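Local coordinates for cellulosomal-scaffolding protein A (Clostridium thermocellum, PDB 4B9F) that probably binds cellulose through its family 3a carbohydrate-binding module, tethering the cellulosome scaffold to its substrate, at residues D56-I61 and N68-N73; L37-Y42 and I94-G99; K23-G28 and G104-I109; S29-L34 and G98-P103. All coordinates share one frame; numbering follows the deposited sequence. Where two conformers were deposited one is given.

Contact 1 of 4, residues D56-I61 and N68-N73; sequences DHAAII and NGITSN
Thr-71 reaches Ala-58 with its hydroxyl because a chi1 of -56° sets OG1 beside the threonine's own backbone N, while the CG2 methyl turns against the backbone of His-57. Just before it, Ile-70 holds CG1 between its backbone N and carbonyl carbon (chi1 63°), which brings that branch up against the methyl of Ala-58. OG1 of Thr-71 accepts the N-H of Ala-58, with N and OG1 2.9 Å apart. A water lies 2.8 Å from the same OG1 and 2.7 Å from ND1 of His-57, in the plane of the imidazole at its edge, so the hydroxyl is tied to the ring as well as to the backbone. The carbonyl of Ala-58 takes the N-H of Ile-70 in an almost straight bond, Ile-70 N to Ala-58 O 2.9 Å, although the donor sits above the carbonyl plane. Further along, Ile-60 and Asn-68 form an antiparallel hydrogen-bonded pair, and Ala-59 faces Gly-69 as a non-hydrogen-bonded one. The side chains of Ile-60 and Ile-70 cross at about a right angle, with CD1 of Ile-60 3.9 Å from CG2 of Ile-70. After these pairs the second chain leaves the strand for a 3-10 turn at 71-73, and a threonine side chain, not a carbonyl, receives the N-H of Ala-58. The contact is a beta hairpin in which strand 67-69 is the outermost of its sheet; strand 51-61 bonds on its far side to strand 106-115, and Ile-60 and Ile-70 both pack on Val-107 of that strand.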
loop_
_atom_site.group_PDB
_atom_site.type_symbol
_atom_site.label_atom_id
_atom_site.label_comp_id
_atom_site.label_asym_id
_atom_site.label_seq_id
_atom_site.Cartn_x
_atom_site.Cartn_y
_atom_site.Cartn_z
ATOM N N ASP A 56 -4.466 -9.935 0.628
ATOM C CA ASP A 56 -4.771 -11.171 -0.119
ATOM C C ASP A 56 -3.533 -12.060 -0.229
ATOM O O ASP A 56 -3.612 -13.295 -0.225
ATOM C CB ASP A 56 -5.195 -10.868 -1.564
ATOM C CG ASP A 56 -6.552 -10.212 -1.680
ATOM O OD1 ASP A 56 -7.345 -10.259 -0.716
ATOM O OD2 ASP A 56 -6.835 -9.683 -2.790
ATOM N N HIS A 57 -2.380 -11.425 -0.390
ATOM C CA HIS A 57 -1.147 -12.136 -0.679
ATOM C C HIS A 57 0.010 -11.167 -0.527
ATOM O O HIS A 57 -0.034 -10.062 -1.056
ATOM C CB HIS A 57 -1.163 -12.657 -2.120
ATOM C CG HIS A 57 0.136 -13.255 -2.549
ATOM N ND1 HIS A 57 0.709 -14.321 -1.895
ATOM C CD2 HIS A 57 0.983 -12.926 -3.551
ATOM C CE1 HIS A 57 1.850 -14.635 -2.483
ATOM N NE2 HIS A 57 2.038 -13.805 -3.495
ATOM N N ALA A 58 1.046 -11.578 0.190
ATOM C CA ALA A 58 2.291 -10.814 0.218
ATOM C C ALA A 58 3.453 -11.770 0.315
ATOM O O ALA A 58 3.363 -12.812 0.972
ATOM C CB ALA A 58 2.310 -9.835 1.386
ATOM N N ALA A 59 4.558 -11.408 -0.321
ATOM C CA ALA A 59 5.741 -12.246 -0.259
ATOM C C ALA A 59 6.989 -11.411 -0.404
ATOM O O ALA A 59 6.986 -10.377 -1.087
ATOM C CB ALA A 59 5.697 -13.349 -1.331
ATOM N N ILE A 60 8.048 -11.861 0.258
ATOM C CA ILE A 60 9.375 -11.289 0.072
ATOM C C ILE A 60 10.122 -12.188 -0.898
ATOM O O ILE A 60 10.248 -13.399 -0.667
ATOM C CB ILE A 60 10.150 -11.188 1.403
ATOM C CG1 ILE A 60 9.370 -10.337 2.413
ATOM C CG2 ILE A 60 11.544 -10.624 1.162
ATOM C CD1 ILE A 60 9.960 -10.365 3.830
ATOM N N ILE A 61 10.585 -11.596 -1.993
ATOM C CA ILE A 61 11.300 -12.326 -3.023
ATOM C C ILE A 61 12.763 -11.919 -2.973
ATOM O O ILE A 61 13.092 -10.741 -3.134
ATOM C CB ILE A 61 10.731 -12.015 -4.422
ATOM C CG1 ILE A 61 9.212 -12.238 -4.443
ATOM C CG2 ILE A 61 11.459 -12.830 -5.491
ATOM C CD1 ILE A 61 8.768 -13.641 -4.056
ATOM N N ASN A 68 9.390 -16.103 0.172
ATOM C CA ASN A 68 8.983 -16.167 1.564
ATOM C C ASN A 68 7.624 -15.507 1.741
ATOM O O ASN A 68 7.519 -14.280 1.713
ATOM C CB ASN A 68 10.024 -15.471 2.429
ATOM C CG ASN A 68 9.725 -15.584 3.891
ATOM O OD1 ASN A 68 8.972 -16.462 4.319
ATOM N ND2 ASN A 68 10.327 -14.705 4.680
ATOM N N GLY A 69 6.583 -16.320 1.901
ATOM C CA GLY A 69 5.236 -15.814 2.069
ATOM C C GLY A 69 5.079 -15.120 3.410
ATOM O O GLY A 69 5.447 -15.686 4.444
ATOM N N ILE A 70 4.544 -13.901 3.394
ATOM C CA ILE A 70 4.410 -13.103 4.612
ATOM C C ILE A 70 3.029 -12.458 4.731
ATOM O O ILE A 70 2.864 -11.446 5.403
ATOM C CB ILE A 70 5.502 -12.003 4.709
ATOM C CG1 ILE A 70 5.389 -10.997 3.558
ATOM C CG2 ILE A 70 6.894 -12.624 4.761
ATOM C CD1 ILE A 70 5.804 -9.606 3.962
ATOM N N THR A 71 2.034 -13.055 4.089
ATOM C CA THR A 71 0.708 -12.454 4.009
ATOM C C THR A 71 0.138 -11.998 5.352
ATOM O O THR A 71 -0.372 -10.879 5.474
ATOM C CB THR A 71 -0.282 -13.401 3.316
ATOM O OG1 THR A 71 0.248 -13.739 2.032
ATOM C CG2 THR A 71 -1.633 -12.733 3.132
ATOM N N SER A 72 0.248 -12.860 6.354
ATOM C CA SER A 72 -0.318 -12.573 7.669
ATOM C C SER A 72 0.537 -11.632 8.521
ATOM O O SER A 72 0.198 -11.345 9.673
ATOM C CB SER A 72 -0.607 -13.876 8.419
ATOM O OG SER A 72 -1.530 -14.661 7.690
ATOM N N ASN A 73 1.634 -11.145 7.948
ATOM C CA ASN A 73 2.472 -10.148 8.616
ATOM C C ASN A 73 2.149 -8.720 8.183
ATOM O O ASN A 73 2.727 -7.756 8.703
ATOM C CB ASN A 73 3.956 -10.398 8.357
ATOM C CG ASN A 73 4.438 -11.710 8.915
ATOM O OD1 ASN A 73 3.760 -12.348 9.728
ATOM N ND2 ASN A 73 5.626 -12.121 8.485
HETATM O O HOH W 1 -0.334 -15.739 0.202
#

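Contact 2 of 4, residues L37-Y42 and I94-G99; sequences LTLRYY and ISFTGG
The carbonyl oxygen of Ile-94 is approached by two groups of the facing strand: Leu-39 donates its N-H, with N and O 2.9 Å apart, and Thr-38 brings up its CA-H, with CA 3.2 Å from that O. Each donor of the reciprocal pair lies in the plane of the carbonyl it meets; Ile-94 N is 2.8 Å from Leu-39 O. Leu-39 and Ile-94 thus form an antiparallel hydrogen-bonded pair whose side chains share one face. This pairing joins strands 37-43 and 88-96 in the five-stranded sheet of the beta-sandwich fold of family 3 carbohydrate-binding modules, and from it Leu-39 and Ile-94 reach across to Phe-22 of the other sheet. Beyond the pair the strands part enough for a water to enter: it donates to Leu-37 O at 2.7 Å and accepts from Phe-96 N at 2.9 Å, standing in for a direct bond. The ring of Phe-96, its CG turned away from the carbonyl carbon (chi1 -55°), presents its edge to the carbonyl oxygen of Leu-37, which lies in the ring plane and 3.4 Å from CD1. The two side chains run side by side in the same direction, and CD2 of Leu-37 touches CE1 of Phe-96 at 4.0 Å. Thr-38 and Ser-95, turned to the other face, meet through the CG2 methyl and CB.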
loop_
_atom_site.group_PDB
_atom_site.type_symbol
_atom_site.label_atom_id
_atom_site.label_comp_id
_atom_site.label_asym_id
_atom_site.label_seq_id
_atom_site.Cartn_x
_atom_site.Cartn_y
_atom_site.Cartn_z
ATOM N N LEU A 37 8.917 -0.105 8.145
ATOM C CA LEU A 37 8.449 0.425 6.868
ATOM C C LEU A 37 6.942 0.616 6.863
ATOM O O LEU A 37 6.195 -0.286 7.241
ATOM C CB LEU A 37 8.830 -0.511 5.725
ATOM C CG LEU A 37 8.415 -0.055 4.324
ATOM C CD1 LEU A 37 9.149 1.225 3.914
ATOM C CD2 LEU A 37 8.667 -1.160 3.307
ATOM N N THR A 38 6.491 1.796 6.451
ATOM C CA THR A 38 5.062 2.003 6.252
ATOM C C THR A 38 4.802 2.556 4.853
ATOM O O THR A 38 5.657 3.246 4.280
ATOM C CB THR A 38 4.448 2.938 7.306
ATOM O OG1 THR A 38 5.167 4.172 7.314
ATOM C CG2 THR A 38 4.492 2.301 8.692
ATOM N N LEU A 39 3.630 2.231 4.310
ATOM C CA LEU A 39 3.213 2.658 2.985
ATOM C C LEU A 39 1.866 3.346 3.113
ATOM O O LEU A 39 1.013 2.902 3.896
ATOM C CB LEU A 39 3.069 1.439 2.063
ATOM C CG LEU A 39 4.287 0.516 1.996
ATOM C CD1 LEU A 39 3.955 -0.763 1.216
ATOM C CD2 LEU A 39 5.467 1.213 1.368
ATOM N N ARG A 40 1.646 4.410 2.343
ATOM C CA ARG A 40 0.377 5.125 2.425
ATOM C C ARG A 40 -0.327 5.172 1.084
ATOM O O ARG A 40 0.289 5.476 0.050
ATOM C CB ARG A 40 0.576 6.557 2.941
ATOM C CG ARG A 40 1.159 6.635 4.312
ATOM C CD ARG A 40 1.238 8.062 4.822
ATOM N NE ARG A 40 1.937 8.075 6.097
ATOM C CZ ARG A 40 2.278 9.172 6.759
ATOM N NH1 ARG A 40 1.957 10.371 6.285
ATOM N NH2 ARG A 40 2.933 9.066 7.908
ATOM N N TYR A 41 -1.626 4.861 1.124
ATOM C CA TYR A 41 -2.521 4.968 -0.016
ATOM C C TYR A 41 -3.613 5.984 0.337
ATOM O O TYR A 41 -4.422 5.739 1.229
ATOM C CB TYR A 41 -3.136 3.595 -0.341
ATOM C CG TYR A 41 -4.081 3.660 -1.517
ATOM C CD1 TYR A 41 -3.602 3.569 -2.818
ATOM C CD2 TYR A 41 -5.453 3.851 -1.337
ATOM C CE1 TYR A 41 -4.451 3.658 -3.906
ATOM C CE2 TYR A 41 -6.311 3.940 -2.422
ATOM C CZ TYR A 41 -5.799 3.841 -3.703
ATOM O OH TYR A 41 -6.610 3.933 -4.803
ATOM N N TYR A 42 -3.618 7.120 -0.364
ATOM C CA TYR A 42 -4.502 8.232 -0.035
ATOM C C TYR A 42 -5.764 8.221 -0.878
ATOM O O TYR A 42 -5.717 8.006 -2.095
ATOM C CB TYR A 42 -3.786 9.558 -0.280
ATOM C CG TYR A 42 -2.450 9.716 0.393
ATOM C CD1 TYR A 42 -2.362 10.204 1.695
ATOM C CD2 TYR A 42 -1.267 9.453 -0.296
ATOM C CE1 TYR A 42 -1.129 10.398 2.304
ATOM C CE2 TYR A 42 -0.024 9.638 0.310
ATOM C CZ TYR A 42 0.031 10.115 1.607
ATOM O OH TYR A 42 1.258 10.326 2.192
ATOM N N ILE A 94 -0.155 0.826 5.418
ATOM C CA ILE A 94 0.265 -0.564 5.457
ATOM C C ILE A 94 1.557 -0.634 6.257
ATOM O O ILE A 94 2.473 0.170 6.049
ATOM C CB ILE A 94 0.449 -1.146 4.029
ATOM C CG1 ILE A 94 -0.909 -1.217 3.317
ATOM C CG2 ILE A 94 1.096 -2.526 4.103
ATOM C CD1 ILE A 94 -0.830 -1.633 1.857
ATOM N N SER A 95 1.616 -1.594 7.171
ATOM C CA SER A 95 2.806 -1.840 7.973
ATOM C C SER A 95 3.064 -3.345 8.072
ATOM O O SER A 95 2.281 -4.161 7.552
ATOM C CB SER A 95 2.662 -1.210 9.364
ATOM O OG SER A 95 1.529 -1.736 10.032
ATOM N N PHE A 96 4.159 -3.707 8.738
ATOM C CA PHE A 96 4.628 -5.092 8.769
ATOM C C PHE A 96 5.007 -5.469 10.185
ATOM O O PHE A 96 5.630 -4.673 10.901
ATOM C CB PHE A 96 5.841 -5.274 7.854
ATOM C CG PHE A 96 5.592 -4.830 6.448
ATOM C CD1 PHE A 96 5.751 -3.496 6.080
ATOM C CD2 PHE A 96 5.169 -5.738 5.487
ATOM C CE1 PHE A 96 5.485 -3.073 4.791
ATOM C CE2 PHE A 96 4.913 -5.322 4.181
ATOM C CZ PHE A 96 5.075 -3.986 3.837
ATOM N N THR A 97 4.657 -6.688 10.577
ATOM C CA THR A 97 4.960 -7.164 11.919
ATOM C C THR A 97 6.432 -7.514 12.089
ATOM O O THR A 97 6.934 -7.583 13.209
ATOM C CB THR A 97 4.106 -8.381 12.296
ATOM O OG1 THR A 97 4.383 -9.456 11.390
ATOM C CG2 THR A 97 2.618 -8.034 12.245
ATOM N N GLY A 98 7.121 -7.736 10.976
ATOM C CA GLY A 98 8.515 -8.114 11.017
ATOM C C GLY A 98 9.006 -8.404 9.617
ATOM O O GLY A 98 8.283 -8.189 8.642
ATOM N N GLY A 99 10.235 -8.896 9.514
ATOM C CA GLY A 99 10.830 -9.207 8.228
ATOM C C GLY A 99 11.941 -8.250 7.840
ATOM O O GLY A 99 12.067 -7.150 8.383
HETATM O O HOH W 2 5.960 -1.553 9.574
#

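Contact 3 of 4, residues K23-G28 and G104-I109; sequences KVTNTG and GAHVQI
Lys-23 runs obliquely past the imidazole of His-106, with CD of the lysine 3.5 Å from CD2 of the ring. Torsions on both sides bring about this meeting: CG of His-106 stands between its backbone N and carbonyl carbon (chi1 69°), and the lysine chain is nearly extended through chi1 and chi2, which carries CD out to the ring. A bend at chi3 (59°) then sets the course of CE and the ammonium group toward a water, 3.1 Å from Lys-23 NZ, which in turn donates to OE1 of Gln-108 at 2.7 Å. The amide nitrogen of that glutamine is held by Gln-110, so both ends of its amide have partners. Nearer the root of the same histidine, the side chain of Thr-25 is set at a slant to it, and OG1 of Thr-25 lies 3.4 Å from CB of His-106. The opposite face of the sheet is apolar: Val-24 and Val-107 form the hydrogen-bonded pair between the two non-hydrogen-bonded ones, and CB of Val-24 packs on CG1 of Val-107 at 3.9 Å. Near the strand end the N-H of Asn-26 meets the oxygen of Ala-105 almost along the C=O axis, while Gly-104 N returns a bond to Asn-26 O at 2.8 Å. The side chain of Asn-26 makes an Asx turn, OD1 accepting Gly-28 N, and its ND2 donates to Leu-101 O and Ser-30 O. Both strands are internal to the six-stranded sheet: 20-26 is flanked by 2-8, and 106-115 by 51-61, while Val-24 and Ile-109 pack on Leu-39 of the facing sheet.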
loop_
_atom_site.group_PDB
_atom_site.type_symbol
_atom_site.label_atom_id
_atom_site.label_comp_id
_atom_site.label_asym_id
_atom_site.label_seq_id
_atom_site.Cartn_x
_atom_site.Cartn_y
_atom_site.Cartn_z
ATOM N N LYS A 23 4.667 -2.868 -4.759
ATOM C CA LYS A 23 5.902 -3.644 -4.834
ATOM C C LYS A 23 7.052 -2.735 -4.450
ATOM O O LYS A 23 7.283 -1.712 -5.102
ATOM C CB LYS A 23 6.129 -4.231 -6.230
ATOM C CG LYS A 23 7.383 -5.110 -6.315
ATOM C CD LYS A 23 7.333 -6.095 -7.476
ATOM C CE LYS A 23 7.183 -5.399 -8.803
ATOM N NZ LYS A 23 7.455 -6.362 -9.915
ATOM N N VAL A 24 7.767 -3.100 -3.394
ATOM C CA VAL A 24 8.832 -2.254 -2.868
ATOM C C VAL A 24 10.154 -2.990 -3.012
ATOM O O VAL A 24 10.294 -4.125 -2.543
ATOM C CB VAL A 24 8.586 -1.927 -1.379
ATOM C CG1 VAL A 24 9.702 -1.031 -0.833
ATOM C CG2 VAL A 24 7.219 -1.287 -1.185
ATOM N N THR A 25 11.120 -2.357 -3.671
ATOM C CA THR A 25 12.402 -2.992 -3.937
ATOM C C THR A 25 13.514 -2.250 -3.206
ATOM O O THR A 25 13.583 -1.022 -3.258
ATOM C CB THR A 25 12.704 -3.003 -5.452
ATOM O OG1 THR A 25 11.643 -3.678 -6.145
ATOM C CG2 THR A 25 14.026 -3.699 -5.733
ATOM N N ASN A 26 14.392 -2.997 -2.543
ATOM C CA ASN A 26 15.557 -2.406 -1.888
ATOM C C ASN A 26 16.676 -2.243 -2.902
ATOM O O ASN A 26 17.302 -3.225 -3.303
ATOM C CB ASN A 26 16.028 -3.279 -0.725
ATOM C CG ASN A 26 17.161 -2.645 0.066
ATOM O OD1 ASN A 26 17.734 -1.628 -0.339
ATOM N ND2 ASN A 26 17.492 -3.245 1.204
ATOM N N THR A 27 16.915 -1.003 -3.312
ATOM C CA THR A 27 17.923 -0.697 -4.324
ATOM C C THR A 27 19.219 -0.195 -3.691
ATOM O O THR A 27 20.138 0.231 -4.393
ATOM C CB THR A 27 17.405 0.346 -5.331
ATOM O OG1 THR A 27 16.951 1.506 -4.625
ATOM C CG2 THR A 27 16.244 -0.221 -6.146
ATOM N N GLY A 28 19.292 -0.256 -2.364
ATOM C CA GLY A 28 20.459 0.212 -1.639
ATOM C C GLY A 28 21.445 -0.896 -1.325
ATOM O O GLY A 28 21.333 -2.006 -1.842
ATOM N N GLY A 104 18.519 -5.765 -3.121
ATOM C CA GLY A 104 18.123 -6.485 -4.318
ATOM C C GLY A 104 16.853 -7.313 -4.169
ATOM O O GLY A 104 16.362 -7.877 -5.151
ATOM N N ALA A 105 16.329 -7.404 -2.949
ATOM C CA ALA A 105 15.083 -8.126 -2.704
ATOM C C ALA A 105 13.899 -7.187 -2.884
ATOM O O ALA A 105 14.043 -5.969 -2.809
ATOM C CB ALA A 105 15.078 -8.719 -1.292
ATOM N N HIS A 106 12.717 -7.752 -3.101
ATOM C CA HIS A 106 11.510 -6.934 -3.110
ATOM C C HIS A 106 10.403 -7.590 -2.312
ATOM O O HIS A 106 10.428 -8.803 -2.084
ATOM C CB HIS A 106 11.044 -6.591 -4.534
ATOM C CG HIS A 106 10.522 -7.756 -5.320
ATOM N ND1 HIS A 106 11.325 -8.526 -6.134
ATOM C CD2 HIS A 106 9.268 -8.252 -5.449
ATOM C CE1 HIS A 106 10.590 -9.454 -6.724
ATOM N NE2 HIS A 106 9.338 -9.310 -6.324
ATOM N N VAL A 107 9.447 -6.777 -1.871
ATOM C CA VAL A 107 8.253 -7.291 -1.220
ATOM C C VAL A 107 7.050 -6.848 -2.035
ATOM O O VAL A 107 6.958 -5.684 -2.450
ATOM C CB VAL A 107 8.158 -6.862 0.281
ATOM C CG1 VAL A 107 8.204 -5.345 0.446
ATOM C CG2 VAL A 107 6.920 -7.451 0.935
ATOM N N GLN A 108 6.152 -7.796 -2.301
ATOM C CA GLN A 108 4.945 -7.511 -3.058
ATOM C C GLN A 108 3.758 -7.680 -2.133
ATOM O O GLN A 108 3.684 -8.665 -1.400
ATOM C CB GLN A 108 4.828 -8.464 -4.237
ATOM C CG GLN A 108 3.610 -8.240 -5.103
ATOM C CD GLN A 108 3.741 -8.932 -6.447
ATOM O OE1 GLN A 108 4.797 -8.868 -7.088
ATOM N NE2 GLN A 108 2.681 -9.606 -6.877
ATOM N N ILE A 109 2.845 -6.715 -2.166
ATOM C CA ILE A 109 1.687 -6.686 -1.274
ATOM C C ILE A 109 0.421 -6.472 -2.077
ATOM O O ILE A 109 0.281 -5.466 -2.772
ATOM C CB ILE A 109 1.802 -5.546 -0.231
ATOM C CG1 ILE A 109 3.108 -5.676 0.557
ATOM C CG2 ILE A 109 0.571 -5.524 0.687
ATOM C CD1 ILE A 109 4.166 -4.631 0.160
HETATM O O HOH W 3 5.521 -8.760 -9.734
#

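Contact 4 of 4, residues S29-L34 and G98-P103; sequences SSAIDL and GGTLEP
A short two-stranded antiparallel ribbon, 32-33 against 100-101, joins two connections that each lead from one sheet of the sandwich to the other. Ile-32 and Leu-101 are its hydrogen-bonded pair: Leu-101 N lies 2.8 Å from Ile-32 O, in the carbonyl plane, and Ile-32 N lies 2.9 Å from Leu-101 O, tilted from the plane of the Leu-101 carbonyl. Their side chains share the buried face, whereas Asp-33 and Thr-100 stand on the other, the carboxylate of Asp-33 held by Ser-35. Beside Thr-100 in the ribbon, its CG2 methyl meets CB of Ala-31 at 3.7 Å. Past the ribbon the N-H of Leu-34 reaches Gly-99 O at 2.9 Å from above the carbonyl plane, and CB of Leu-34 lies 3.4 Å from that same oxygen. With CG turned away from its own carbonyl carbon (chi1 -77°), Leu-34 sets CG and CD1 against the Gly-99 carbonyl, CD1 4.1 Å from Gly-99 C. CD2 of Leu-34 then touches CB of Leu-101, and both leucines pack on Ile-60. Gly-99 has a positive phi (109°) and no side chain to stand between its backbone and Leu-34. At the other end Pro-103 places CG of its ring 3.4 Å from Ser-29 O. The ribbon thus pairs two antiparallel sheet-to-sheet connections, consistent with the jelly-roll beta sandwich of family 3 carbohydrate-binding modules.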
loop_
_atom_site.group_PDB
_atom_site.type_symbol
_atom_site.label_atom_id
_atom_site.label_comp_id
_atom_site.label_asym_id
_atom_site.label_seq_id
_atom_site.Cartn_x
_atom_site.Cartn_y
_atom_site.Cartn_z
ATOM N N SER A 29 22.401 -0.601 -0.449
ATOM C CA SER A 29 23.494 -1.525 -0.173
ATOM C C SER A 29 23.304 -2.294 1.121
ATOM O O SER A 29 24.059 -3.223 1.413
ATOM C CB SER A 29 24.820 -0.768 -0.105
ATOM O OG SER A 29 25.131 -0.140 -1.338
ATOM N N SER A 30 22.313 -1.896 1.911
ATOM C CA SER A 30 22.097 -2.524 3.209
ATOM C C SER A 30 20.657 -2.959 3.377
ATOM O O SER A 30 19.759 -2.425 2.727
ATOM C CB SER A 30 22.482 -1.576 4.344
ATOM O OG SER A 30 23.881 -1.356 4.360
ATOM N N ALA A 31 20.443 -3.937 4.253
ATOM C CA ALA A 31 19.105 -4.435 4.541
ATOM C C ALA A 31 18.203 -3.377 5.171
ATOM O O ALA A 31 18.677 -2.445 5.832
ATOM C CB ALA A 31 19.186 -5.674 5.429
ATOM N N ILE A 32 16.905 -3.526 4.934
ATOM C CA ILE A 32 15.874 -2.676 5.509
ATOM C C ILE A 32 15.001 -3.512 6.443
ATOM O O ILE A 32 14.599 -4.623 6.103
ATOM C CB ILE A 32 14.995 -2.063 4.399
ATOM C CG1 ILE A 32 15.803 -1.056 3.570
ATOM C CG2 ILE A 32 13.755 -1.399 4.981
ATOM C CD1 ILE A 32 15.080 -0.571 2.328
ATOM N N ASP A 33 14.740 -2.977 7.630
ATOM C CA ASP A 33 13.876 -3.602 8.625
ATOM C C ASP A 33 12.423 -3.309 8.264
ATOM O O ASP A 33 11.971 -2.175 8.402
ATOM C CB ASP A 33 14.211 -3.009 9.999
ATOM C CG ASP A 33 13.428 -3.638 11.132
ATOM O OD1 ASP A 33 12.459 -4.381 10.881
ATOM O OD2 ASP A 33 13.785 -3.372 12.299
ATOM N N LEU A 34 11.693 -4.323 7.802
ATOM C CA LEU A 34 10.303 -4.121 7.386
ATOM C C LEU A 34 9.392 -3.680 8.526
ATOM O O LEU A 34 8.373 -3.035 8.288
ATOM C CB LEU A 34 9.734 -5.378 6.732
ATOM C CG LEU A 34 10.175 -5.623 5.294
ATOM C CD1 LEU A 34 9.511 -6.892 4.780
ATOM C CD2 LEU A 34 9.819 -4.445 4.404
ATOM N N GLY A 98 7.121 -7.736 10.976
ATOM C CA GLY A 98 8.515 -8.114 11.017
ATOM C C GLY A 98 9.006 -8.404 9.617
ATOM O O GLY A 98 8.283 -8.189 8.642
ATOM N N GLY A 99 10.235 -8.896 9.514
ATOM C CA GLY A 99 10.830 -9.207 8.228
ATOM C C GLY A 99 11.941 -8.250 7.840
ATOM O O GLY A 99 12.067 -7.150 8.383
ATOM N N THR A 100 12.745 -8.685 6.882
ATOM C CA THR A 100 13.897 -7.932 6.439
ATOM C C THR A 100 13.915 -7.954 4.925
ATOM O O THR A 100 13.693 -8.998 4.298
ATOM C CB THR A 100 15.201 -8.553 6.977
ATOM O OG1 THR A 100 15.202 -8.500 8.409
ATOM C CG2 THR A 100 16.407 -7.813 6.452
ATOM N N LEU A 101 14.151 -6.788 4.342
ATOM C CA LEU A 101 14.267 -6.662 2.905
ATOM C C LEU A 101 15.740 -6.452 2.557
ATOM O O LEU A 101 16.286 -5.364 2.759
ATOM C CB LEU A 101 13.418 -5.489 2.417
ATOM C CG LEU A 101 13.123 -5.435 0.923
ATOM C CD1 LEU A 101 12.343 -6.671 0.510
ATOM C CD2 LEU A 101 12.350 -4.172 0.586
ATOM N N GLU A 102 16.380 -7.506 2.059
ATOM C CA GLU A 102 17.806 -7.470 1.721
ATOM C C GLU A 102 18.058 -6.623 0.481
ATOM O O GLU A 102 17.139 -6.391 -0.302
ATOM C CB GLU A 102 18.310 -8.895 1.458
ATOM C CG GLU A 102 18.211 -9.842 2.650
ATOM C CD GLU A 102 19.221 -9.538 3.743
ATOM O OE1 GLU A 102 20.177 -8.771 3.489
ATOM O OE2 GLU A 102 19.068 -10.071 4.858
ATOM N N PRO A 103 19.307 -6.171 0.287
ATOM C CA PRO A 103 19.617 -5.480 -0.970
ATOM C C PRO A 103 19.243 -6.344 -2.170
ATOM O O PRO A 103 19.599 -7.525 -2.215
ATOM C CB PRO A 103 21.137 -5.304 -0.904
ATOM C CG PRO A 103 21.442 -5.280 0.558
ATOM C CD PRO A 103 20.470 -6.229 1.192
#

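The four contacts cluster at one end of the beta sandwich, their centres 9 to 14 Å apart. Contacts 1 and 3 belong to the six-stranded sheet, where strands 51-61 and 106-115 are neighbours; contact 2 lies in the five-stranded sheet, and contact 4 ties the connections between them. Along the chain they are nested: contact 3 encloses contacts 2 and 4, which end on the same stretch and share Gly-98 and Gly-99, and contact 1 falls inside the loops closed by the others. Leu-39 and Phe-96 of contact 2 meet Ile-109 of contact 3 between the sheets. Chain segments distant in sequence thus share one hydrophobic interior, in a module without alpha helices.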